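Local coordinates for protein xylanase Y (Bacillus halodurans, PDB 1WU4) that hydrolyses xylooligosaccharides of three or more units, releasing xylose from the reducing end with inversion of anomeric configuration, at residues A[75-80]-A[130-135]; A[182-187]-A[245-250]; A[200-205]-A[271-276]. The protein carries 1 engineered substitution. All coordinates share one frame; numbering follows the deposited sequence.

Interaction 1. Residues A[75-80]-A[130-135]; sequences GMMMAV and EEYFAL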
loop_
_atom_site.group_PDB
_atom_site.type_symbol
_atom_site.label_atom_id
_atom_site.label_comp_id
_atom_site.label_asym_id
_atom_site.label_seq_id
_atom_site.Cartn_x
_atom_site.Cartn_y
_atom_site.Cartn_z
ATOM N N GLY A 75 7.884 3.121 3.612
ATOM C CA GLY A 75 9.179 2.908 4.237
ATOM C C GLY A 75 9.069 2.458 5.676
ATOM O O GLY A 75 9.807 1.580 6.123
ATOM N N MET A 76 8.153 3.071 6.415
ATOM C CA MET A 76 7.942 2.695 7.803
ATOM C C MET A 76 7.402 1.267 7.873
ATOM O O MET A 76 7.834 0.480 8.709
ATOM C CB MET A 76 6.985 3.682 8.476
ATOM C CG MET A 76 7.667 4.994 8.838
ATOM S SD MET A 76 6.527 6.325 9.239
ATOM C CE MET A 76 5.701 5.652 10.677
ATOM N N MET A 77 6.474 0.922 6.986
ATOM C CA MET A 77 5.933 -0.433 6.987
ATOM C C MET A 77 7.042 -1.438 6.666
ATOM O O MET A 77 7.144 -2.488 7.301
ATOM C CB MET A 77 4.796 -0.566 5.970
ATOM C CG MET A 77 4.148 -1.952 5.947
ATOM S SD MET A 77 3.492 -2.479 7.547
ATOM C CE MET A 77 1.895 -1.675 7.532
ATOM N N MET A 78 7.873 -1.114 5.682
ATOM C CA MET A 78 8.975 -1.994 5.306
ATOM C C MET A 78 9.940 -2.165 6.475
ATOM O O MET A 78 10.360 -3.282 6.795
ATOM C CB MET A 78 9.723 -1.412 4.105
ATOM C CG MET A 78 8.887 -1.344 2.836
ATOM S SD MET A 78 9.593 -0.234 1.599
ATOM C CE MET A 78 8.446 -0.474 0.228
ATOM N N ALA A 79 10.295 -1.052 7.111
ATOM C CA ALA A 79 11.222 -1.084 8.236
ATOM C C ALA A 79 10.728 -1.924 9.408
ATOM O O ALA A 79 11.495 -2.697 9.984
ATOM C CB ALA A 79 11.533 0.335 8.700
ATOM N N VAL A 80 9.456 -1.789 9.776
ATOM C CA VAL A 80 8.961 -2.579 10.894
ATOM C C VAL A 80 8.881 -4.061 10.515
ATOM O O VAL A 80 9.132 -4.923 11.353
ATOM C CB VAL A 80 7.591 -2.054 11.419
ATOM C CG1 VAL A 80 6.499 -2.247 10.383
ATOM C CG2 VAL A 80 7.248 -2.748 12.728
ATOM N N GLU A 130 -1.748 8.089 5.147
ATOM C CA GLU A 130 -2.244 8.028 6.518
ATOM C C GLU A 130 -2.558 6.608 6.991
ATOM O O GLU A 130 -2.188 6.227 8.098
ATOM C CB GLU A 130 -3.498 8.901 6.679
ATOM C CG GLU A 130 -3.235 10.335 7.152
ATOM C CD GLU A 130 -2.619 11.231 6.091
ATOM O OE1 GLU A 130 -2.373 12.418 6.399
ATOM O OE2 GLU A 130 -2.384 10.762 4.957
ATOM N N GLU A 131 -3.240 5.815 6.171
ATOM C CA GLU A 131 -3.576 4.470 6.615
ATOM C C GLU A 131 -2.352 3.576 6.790
ATOM O O GLU A 131 -2.328 2.735 7.687
ATOM C CB GLU A 131 -4.615 3.825 5.688
ATOM C CG GLU A 131 -4.209 3.678 4.240
ATOM C CD GLU A 131 -5.357 3.199 3.365
ATOM O OE1 GLU A 131 -6.344 2.657 3.907
ATOM O OE2 GLU A 131 -5.268 3.357 2.130
ATOM N N TYR A 132 -1.330 3.755 5.954
ATOM C CA TYR A 132 -0.110 2.966 6.115
ATOM C C TYR A 132 0.644 3.461 7.354
ATOM O O TYR A 132 1.206 2.656 8.094
ATOM C CB TYR A 132 0.786 3.064 4.873
ATOM C CG TYR A 132 0.630 1.904 3.909
ATOM C CD1 TYR A 132 1.466 0.790 3.985
ATOM C CD2 TYR A 132 -0.360 1.916 2.925
ATOM C CE1 TYR A 132 1.321 -0.284 3.099
ATOM C CE2 TYR A 132 -0.514 0.852 2.041
ATOM C CZ TYR A 132 0.329 -0.242 2.134
ATOM O OH TYR A 132 0.180 -1.297 1.263
ATOM N N PHE A 133 0.652 4.776 7.591
ATOM C CA PHE A 133 1.323 5.307 8.783
ATOM C C PHE A 133 0.712 4.660 10.024
ATOM O O PHE A 133 1.420 4.164 10.899
ATOM C CB PHE A 133 1.138 6.830 8.920
ATOM C CG PHE A 133 2.016 7.659 8.017
ATOM C CD1 PHE A 133 3.370 7.381 7.874
ATOM C CD2 PHE A 133 1.484 8.755 7.346
ATOM C CE1 PHE A 133 4.185 8.189 7.074
ATOM C CE2 PHE A 133 2.288 9.568 6.548
ATOM C CZ PHE A 133 3.639 9.283 6.411
ATOM N N ALA A 134 -0.616 4.674 10.093
ATOM C CA ALA A 134 -1.322 4.120 11.239
ATOM C C ALA A 134 -1.001 2.657 11.507
ATOM O O ALA A 134 -0.668 2.296 12.635
ATOM C CB ALA A 134 -2.826 4.307 11.067
ATOM N N LEU A 135 -1.087 1.803 10.489
ATOM C CA LEU A 135 -0.795 0.399 10.741
ATOM C C LEU A 135 0.679 0.174 11.063
ATOM O O LEU A 135 1.004 -0.626 11.941
ATOM C CB LEU A 135 -1.219 -0.490 9.563
ATOM C CG LEU A 135 -1.184 -1.989 9.913
ATOM C CD1 LEU A 135 -2.115 -2.271 11.088
ATOM C CD2 LEU A 135 -1.597 -2.820 8.712
#
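Met76 SD reaches Phe133 at 3.6 Å from its CD1. No hydrogen bond joins the two segments, and this Met-aromatic contact is the nearest thing to a polar one. The sulfur sits at the rim of the Phe133 ring, 77° off the ring normal. The two side chains cross at about a right angle. The first bond of Phe133 leads away from the other helix. Its CG lies beside the backbone N (chi1 -78°), and the ring reaches back to the sulfur. The next residue, Met77, reaches the other helix with both ends of its chain. Its chain bends twice, at chi2 and chi3, and the methyl CE packs on Leu135, 3.9 Å from CD2. Met77 CB meets the edge of the Tyr132 ring, 4.1 Å from CD1. Tyr132 also makes edge-to-face contacts with Tyr74 and Phe203, and its side chain lies about 7 Å from that of Glu70, the probable proton donor. Helix 85-99 packs on Met76 through Phe88, Ile91 and Trp92. The two helix segments run nearly parallel, 25° apart, with axes 9.0 Å apart. Such parallel neighbours, with an intervening helix packed against them, fit the (alpha/alpha)6 barrel of glycoside hydrolase family 8.

Interaction 2. Residues A[182-187]-A[245-250]; sequences NKLIKF and AYYDGT
Tyr247 meets Asn182, Leu184 and Lys186 in turn along its length. It stands on a type I beta turn from Tyr246 to Gly249, at the end of the short, weakly bonded strand 245-246, which pairs antiparallel with strand 193-194. The facing segment 182-187 carries an Asx turn, closed by Asn182 OD1. Tyr247 CB is 4.1 Å from Asn182 ND2. From CG onward the ring passes beneath that same nitrogen. ND2 sits 3.3 Å above the ring plane and over its centre. The amide and ring planes are 70° apart, so the amide stands steeply on the face, consistent with an N-H directed at the pi cloud. Tyr247 CD1 also meets the methyl CD1 of Leu184, at 3.9 Å. At the tip, OH lies 3.5 Å from CG of Lys186 and hydrogen-bonds to Glu192 OE1. The lysine chain runs on extended past the hydroxyl, and its NZ is held by the carbonyls of Pro176 and Pro189. With an alanine here in place of Tyr247, Asn182 ND2 would probably lose its aromatic face and Glu192 OE1 its hydroxyl partner, and a gap is likely beside Leu184. Asn182 CG sits between its backbone N and carbonyl carbon (chi1 60°). From there OD1 turns back to its own loop and accepts from Leu184 N at 2.8 Å, with the donor tilted 21° from the carbonyl plane.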
loop_
_atom_site.group_PDB
_atom_site.type_symbol
_atom_site.label_atom_id
_atom_site.label_comp_id
_atom_site.label_asym_id
_atom_site.label_seq_id
_atom_site.Cartn_x
_atom_site.Cartn_y
_atom_site.Cartn_z
ATOM N N ASN A 182 -21.104 5.900 3.951
ATOM C CA ASN A 182 -20.818 4.671 3.218
ATOM C C ASN A 182 -19.580 3.920 3.706
ATOM O O ASN A 182 -19.274 2.834 3.211
ATOM C CB ASN A 182 -20.709 4.938 1.708
ATOM C CG ASN A 182 -19.616 5.929 1.356
ATOM O OD1 ASN A 182 -18.555 5.949 1.975
ATOM N ND2 ASN A 182 -19.864 6.743 0.332
ATOM N N LYS A 183 -18.880 4.496 4.682
ATOM C CA LYS A 183 -17.685 3.885 5.268
ATOM C C LYS A 183 -16.547 3.639 4.281
ATOM O O LYS A 183 -15.711 2.763 4.507
ATOM C CB LYS A 183 -18.036 2.554 5.950
ATOM C CG LYS A 183 -18.982 2.662 7.143
ATOM C CD LYS A 183 -20.410 2.950 6.717
ATOM C CE LYS A 183 -21.357 2.902 7.907
ATOM N NZ LYS A 183 -20.963 3.859 8.975
ATOM N N LEU A 184 -16.506 4.413 3.201
ATOM C CA LEU A 184 -15.463 4.256 2.191
ATOM C C LEU A 184 -14.386 5.327 2.300
ATOM O O LEU A 184 -14.690 6.501 2.514
ATOM C CB LEU A 184 -16.072 4.324 0.787
ATOM C CG LEU A 184 -17.144 3.296 0.420
ATOM C CD1 LEU A 184 -17.668 3.607 -0.966
ATOM C CD2 LEU A 184 -16.567 1.887 0.465
ATOM N N ILE A 185 -13.129 4.920 2.142
ATOM C CA ILE A 185 -12.025 5.872 2.187
ATOM C C ILE A 185 -12.165 6.768 0.952
ATOM O O ILE A 185 -12.631 6.320 -0.102
ATOM C CB ILE A 185 -10.652 5.141 2.177
ATOM C CG1 ILE A 185 -9.522 6.142 2.434
ATOM C CG2 ILE A 185 -10.443 4.409 0.853
ATOM C CD1 ILE A 185 -8.159 5.484 2.597
ATOM N N LYS A 186 -11.779 8.033 1.090
ATOM C CA LYS A 186 -11.881 8.996 -0.006
ATOM C C LYS A 186 -10.543 9.188 -0.708
ATOM O O LYS A 186 -9.494 8.844 -0.162
ATOM C CB LYS A 186 -12.314 10.362 0.523
ATOM C CG LYS A 186 -13.565 10.398 1.375
ATOM C CD LYS A 186 -13.705 11.810 1.939
ATOM C CE LYS A 186 -14.906 11.980 2.838
ATOM N NZ LYS A 186 -14.899 13.362 3.408
ATOM N N PHE A 187 -10.584 9.745 -1.917
ATOM C CA PHE A 187 -9.358 10.028 -2.657
ATOM C C PHE A 187 -8.596 11.098 -1.869
ATOM O O PHE A 187 -7.386 10.990 -1.669
ATOM C CB PHE A 187 -9.675 10.530 -4.064
ATOM C CG PHE A 187 -8.500 11.153 -4.746
ATOM C CD1 PHE A 187 -7.317 10.440 -4.904
ATOM C CD2 PHE A 187 -8.553 12.474 -5.171
ATOM C CE1 PHE A 187 -6.197 11.038 -5.470
ATOM C CE2 PHE A 187 -7.441 13.081 -5.737
ATOM C CZ PHE A 187 -6.259 12.360 -5.884
ATOM N N ALA A 245 -12.401 6.240 -8.799
ATOM C CA ALA A 245 -13.746 5.750 -9.062
ATOM C C ALA A 245 -14.732 6.464 -8.154
ATOM O O ALA A 245 -14.398 6.843 -7.032
ATOM C CB ALA A 245 -13.819 4.247 -8.830
ATOM N N TYR A 246 -15.947 6.661 -8.648
ATOM C CA TYR A 246 -16.983 7.300 -7.855
ATOM C C TYR A 246 -17.430 6.287 -6.809
ATOM O O TYR A 246 -17.047 5.116 -6.870
ATOM C CB TYR A 246 -18.161 7.677 -8.754
ATOM C CG TYR A 246 -17.815 8.712 -9.795
ATOM C CD1 TYR A 246 -17.474 10.013 -9.423
ATOM C CD2 TYR A 246 -17.820 8.395 -11.154
ATOM C CE1 TYR A 246 -17.149 10.971 -10.377
ATOM C CE2 TYR A 246 -17.494 9.346 -12.117
ATOM C CZ TYR A 246 -17.160 10.632 -11.722
ATOM O OH TYR A 246 -16.850 11.578 -12.676
ATOM N N TYR A 247 -18.233 6.723 -5.843
ATOM C CA TYR A 247 -18.706 5.791 -4.830
ATOM C C TYR A 247 -19.576 4.719 -5.476
ATOM O O TYR A 247 -19.689 3.614 -4.950
ATOM C CB TYR A 247 -19.511 6.506 -3.741
ATOM C CG TYR A 247 -18.714 7.467 -2.887
ATOM C CD1 TYR A 247 -17.417 7.160 -2.471
ATOM C CD2 TYR A 247 -19.280 8.662 -2.450
ATOM C CE1 TYR A 247 -16.704 8.023 -1.637
ATOM C CE2 TYR A 247 -18.580 9.529 -1.615
ATOM C CZ TYR A 247 -17.295 9.205 -1.213
ATOM O OH TYR A 247 -16.608 10.063 -0.382
ATOM N N ASP A 248 -20.184 5.040 -6.619
ATOM C CA ASP A 248 -21.037 4.066 -7.296
ATOM C C ASP A 248 -20.226 2.972 -7.984
ATOM O O ASP A 248 -20.788 2.054 -8.580
ATOM C CB ASP A 248 -21.987 4.748 -8.301
ATOM C CG ASP A 248 -21.263 5.433 -9.453
ATOM O OD1 ASP A 248 -20.216 4.925 -9.899
ATOM O OD2 ASP A 248 -21.765 6.475 -9.938
ATOM N N GLY A 249 -18.903 3.076 -7.895
ATOM C CA GLY A 249 -18.033 2.068 -8.472
ATOM C C GLY A 249 -17.481 2.325 -9.858
ATOM O O GLY A 249 -16.464 1.732 -10.234
ATOM N N THR A 250 -18.128 3.197 -10.625
ATOM C CA THR A 250 -17.663 3.478 -11.976
ATOM C C THR A 250 -16.457 4.415 -11.984
ATOM O O THR A 250 -16.236 5.176 -11.041
ATOM C CB THR A 250 -18.800 4.057 -12.856
ATOM O OG1 THR A 250 -19.224 5.322 -12.345
ATOM C CG2 THR A 250 -19.990 3.092 -12.880
#

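Interaction 3. Residues A[200-205]-A[271-276]; sequences LPHFYE and IGLDAE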
loop_
_atom_site.group_PDB
_atom_site.type_symbol
_atom_site.label_atom_id
_atom_site.label_comp_id
_atom_site.label_asym_id
_atom_site.label_seq_id
_atom_site.Cartn_x
_atom_site.Cartn_y
_atom_site.Cartn_z
ATOM N N LEU A 200 -7.986 -0.911 1.828
ATOM C CA LEU A 200 -7.233 -1.939 2.534
ATOM C C LEU A 200 -8.098 -2.547 3.634
ATOM O O LEU A 200 -7.901 -2.275 4.823
ATOM C CB LEU A 200 -5.977 -1.311 3.140
ATOM C CG LEU A 200 -5.111 -0.495 2.172
ATOM C CD1 LEU A 200 -4.006 0.208 2.950
ATOM C CD2 LEU A 200 -4.526 -1.400 1.095
ATOM N N PRO A 201 -9.068 -3.395 3.251
ATOM C CA PRO A 201 -9.939 -4.008 4.256
ATOM C C PRO A 201 -9.180 -4.751 5.342
ATOM O O PRO A 201 -9.605 -4.768 6.501
ATOM C CB PRO A 201 -10.849 -4.919 3.425
ATOM C CG PRO A 201 -10.027 -5.232 2.213
ATOM C CD PRO A 201 -9.353 -3.920 1.905
ATOM N N HIS A 202 -8.056 -5.359 4.969
ATOM C CA HIS A 202 -7.242 -6.089 5.929
ATOM C C HIS A 202 -6.626 -5.150 6.968
ATOM O O HIS A 202 -6.415 -5.542 8.114
ATOM C CB HIS A 202 -6.167 -6.923 5.208
ATOM C CG HIS A 202 -5.429 -6.185 4.134
ATOM N ND1 HIS A 202 -6.069 -5.527 3.106
ATOM C CD2 HIS A 202 -4.102 -6.033 3.909
ATOM C CE1 HIS A 202 -5.168 -5.002 2.294
ATOM N NE2 HIS A 202 -3.967 -5.295 2.757
ATOM N N PHE A 203 -6.345 -3.911 6.574
ATOM C CA PHE A 203 -5.807 -2.927 7.511
ATOM C C PHE A 203 -6.932 -2.512 8.461
ATOM O O PHE A 203 -6.735 -2.416 9.674
ATOM C CB PHE A 203 -5.310 -1.679 6.769
ATOM C CG PHE A 203 -3.919 -1.799 6.198
ATOM C CD1 PHE A 203 -3.494 -2.967 5.568
ATOM C CD2 PHE A 203 -3.044 -0.717 6.253
ATOM C CE1 PHE A 203 -2.218 -3.056 5.001
ATOM C CE2 PHE A 203 -1.770 -0.794 5.689
ATOM C CZ PHE A 203 -1.356 -1.962 5.063
ATOM N N TYR A 204 -8.120 -2.278 7.909
ATOM C CA TYR A 204 -9.254 -1.846 8.723
ATOM C C TYR A 204 -9.674 -2.905 9.739
ATOM O O TYR A 204 -10.138 -2.570 10.826
ATOM C CB TYR A 204 -10.438 -1.449 7.828
ATOM C CG TYR A 204 -10.056 -0.560 6.660
ATOM C CD1 TYR A 204 -8.925 0.263 6.715
ATOM C CD2 TYR A 204 -10.783 -0.592 5.474
ATOM C CE1 TYR A 204 -8.523 1.012 5.613
ATOM C CE2 TYR A 204 -10.392 0.158 4.366
ATOM C CZ TYR A 204 -9.255 0.951 4.441
ATOM O OH TYR A 204 -8.824 1.630 3.325
ATOM N N GLU A 205 -9.514 -4.178 9.390
ATOM C CA GLU A 205 -9.850 -5.257 10.318
ATOM C C GLU A 205 -8.991 -5.089 11.567
ATOM O O GLU A 205 -9.457 -5.254 12.695
ATOM C CB GLU A 205 -9.551 -6.618 9.683
ATOM C CG GLU A 205 -10.395 -6.938 8.468
ATOM C CD GLU A 205 -11.740 -7.528 8.830
ATOM O OE1 GLU A 205 -12.382 -7.029 9.780
ATOM O OE2 GLU A 205 -12.158 -8.488 8.151
ATOM N N ILE A 271 -5.481 -7.331 -2.690
ATOM C CA ILE A 271 -6.360 -8.489 -2.643
ATOM C C ILE A 271 -5.560 -9.713 -2.206
ATOM O O ILE A 271 -6.045 -10.536 -1.433
ATOM C CB ILE A 271 -7.017 -8.722 -4.019
ATOM C CG1 ILE A 271 -8.018 -7.596 -4.287
ATOM C CG2 ILE A 271 -7.717 -10.080 -4.062
ATOM C CD1 ILE A 271 -8.635 -7.619 -5.664
ATOM N N GLY A 272 -4.326 -9.817 -2.688
ATOM C CA GLY A 272 -3.485 -10.933 -2.302
ATOM C C GLY A 272 -3.145 -10.914 -0.822
ATOM O O GLY A 272 -3.223 -11.944 -0.147
ATOM N N LEU A 273 -2.773 -9.750 -0.296
ATOM C CA LEU A 273 -2.417 -9.670 1.114
ATOM C C LEU A 273 -3.624 -9.896 2.022
ATOM O O LEU A 273 -3.508 -10.548 3.060
ATOM C CB LEU A 273 -1.755 -8.324 1.433
ATOM C CG LEU A 273 -1.118 -8.254 2.825
ATOM C CD1 LEU A 273 -0.047 -9.336 2.963
ATOM C CD2 LEU A 273 -0.505 -6.881 3.039
ATOM N N ASP A 274 -4.781 -9.361 1.639
ATOM C CA ASP A 274 -5.989 -9.554 2.438
ATOM C C ASP A 274 -6.339 -11.044 2.481
ATOM O O ASP A 274 -6.742 -11.562 3.523
ATOM C CB ASP A 274 -7.154 -8.740 1.851
ATOM C CG ASP A 274 -8.446 -8.891 2.649
ATOM O OD1 ASP A 274 -8.388 -8.955 3.891
ATOM O OD2 ASP A 274 -9.530 -8.928 2.029
ATOM N N ALA A 275 -6.165 -11.735 1.358
ATOM C CA ALA A 275 -6.465 -13.163 1.303
ATOM C C ALA A 275 -5.542 -13.932 2.239
ATOM O O ALA A 275 -5.979 -14.836 2.951
ATOM C CB ALA A 275 -6.308 -13.681 -0.121
ATOM N N GLU A 276 -4.265 -13.568 2.244
ATOM C CA GLU A 276 -3.297 -14.241 3.102
ATOM C C GLU A 276 -3.561 -13.989 4.580
ATOM O O GLU A 276 -3.533 -14.916 5.391
ATOM C CB GLU A 276 -1.876 -13.791 2.757
ATOM C CG GLU A 276 -0.783 -14.426 3.618
ATOM C CD GLU A 276 -0.877 -15.941 3.684
ATOM O OE1 GLU A 276 -1.345 -16.558 2.704
ATOM O OE2 GLU A 276 -0.466 -16.518 4.713
#
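The His202 ring is laid against the backbone of Asp274. The two CA atoms are only 5.1 Å apart. Asp274 CA lies over one face of the imidazole, and Asp274 N stands 4.0 Å above the ring plane, over its centre. Phe203 CD1 covers the opposite face, 3.5 Å from the plane and offset toward the rim, so the imidazole is sandwiched. Leu273 comes to the ring edge. Its CD2 lies 3.8 Å from both CD2 and NE2 of His202, and the two side chains cross at about a right angle. His202 takes an uncommon first torsion for a helix, with CG between the backbone N and the carbonyl carbon (chi1 46°). This holds the ring up against helix 265-278. ND1 of His202 is buried here and has no partner in the model.

The segments of helices 201-210 and 265-278 run at 40° to each other, with axes 9.5 Å apart, and both belong to the (alpha/alpha)6 barrel. Leu200 is the N-cap residue of the first helix, and its N donates to Tyr204 OH at 3.1 Å.

The planes of the Asp274 carboxylate and the His202 ring are 29° apart, and the two side chains approach at a slant. OD1 touches His202 CB at 3.3 Å. OD2 rests 3.7 Å from CG of Pro201, whose ring crosses the aspartate at about a right angle. With CG opposite the backbone N, Asp274 carries its carboxylate to the start of helix 201-210. The charge is answered by Arg227 of helix 216-233, which forms a salt bridge with Asp274 OD1 through NH2 and another with Glu205 OE2 through NH1.

Interactions 1 and 3 are buried and join helices of the barrel. Interaction 2 is partly buried and ties a loop to a beta turn, its centre about 17 Å from the centre of the chain. Their chemistry follows their place. Interaction 1 is sulfur, methyl and ring, interaction 3 sets an imidazole against a leucine and an aspartate paired with an arginine, and interaction 2 sets an amide on a tyrosine face. Helices 127-144 and 201-210 connect the two buried contacts: Leu135 CD2 packs on Phe203 CD2 at 3.5 Å, and Glu131 OE1 lies 2.7 Å from Tyr204 OH. Ile185 of interaction 2 touches both residues of that polar pair, so the three contacts adjoin around it.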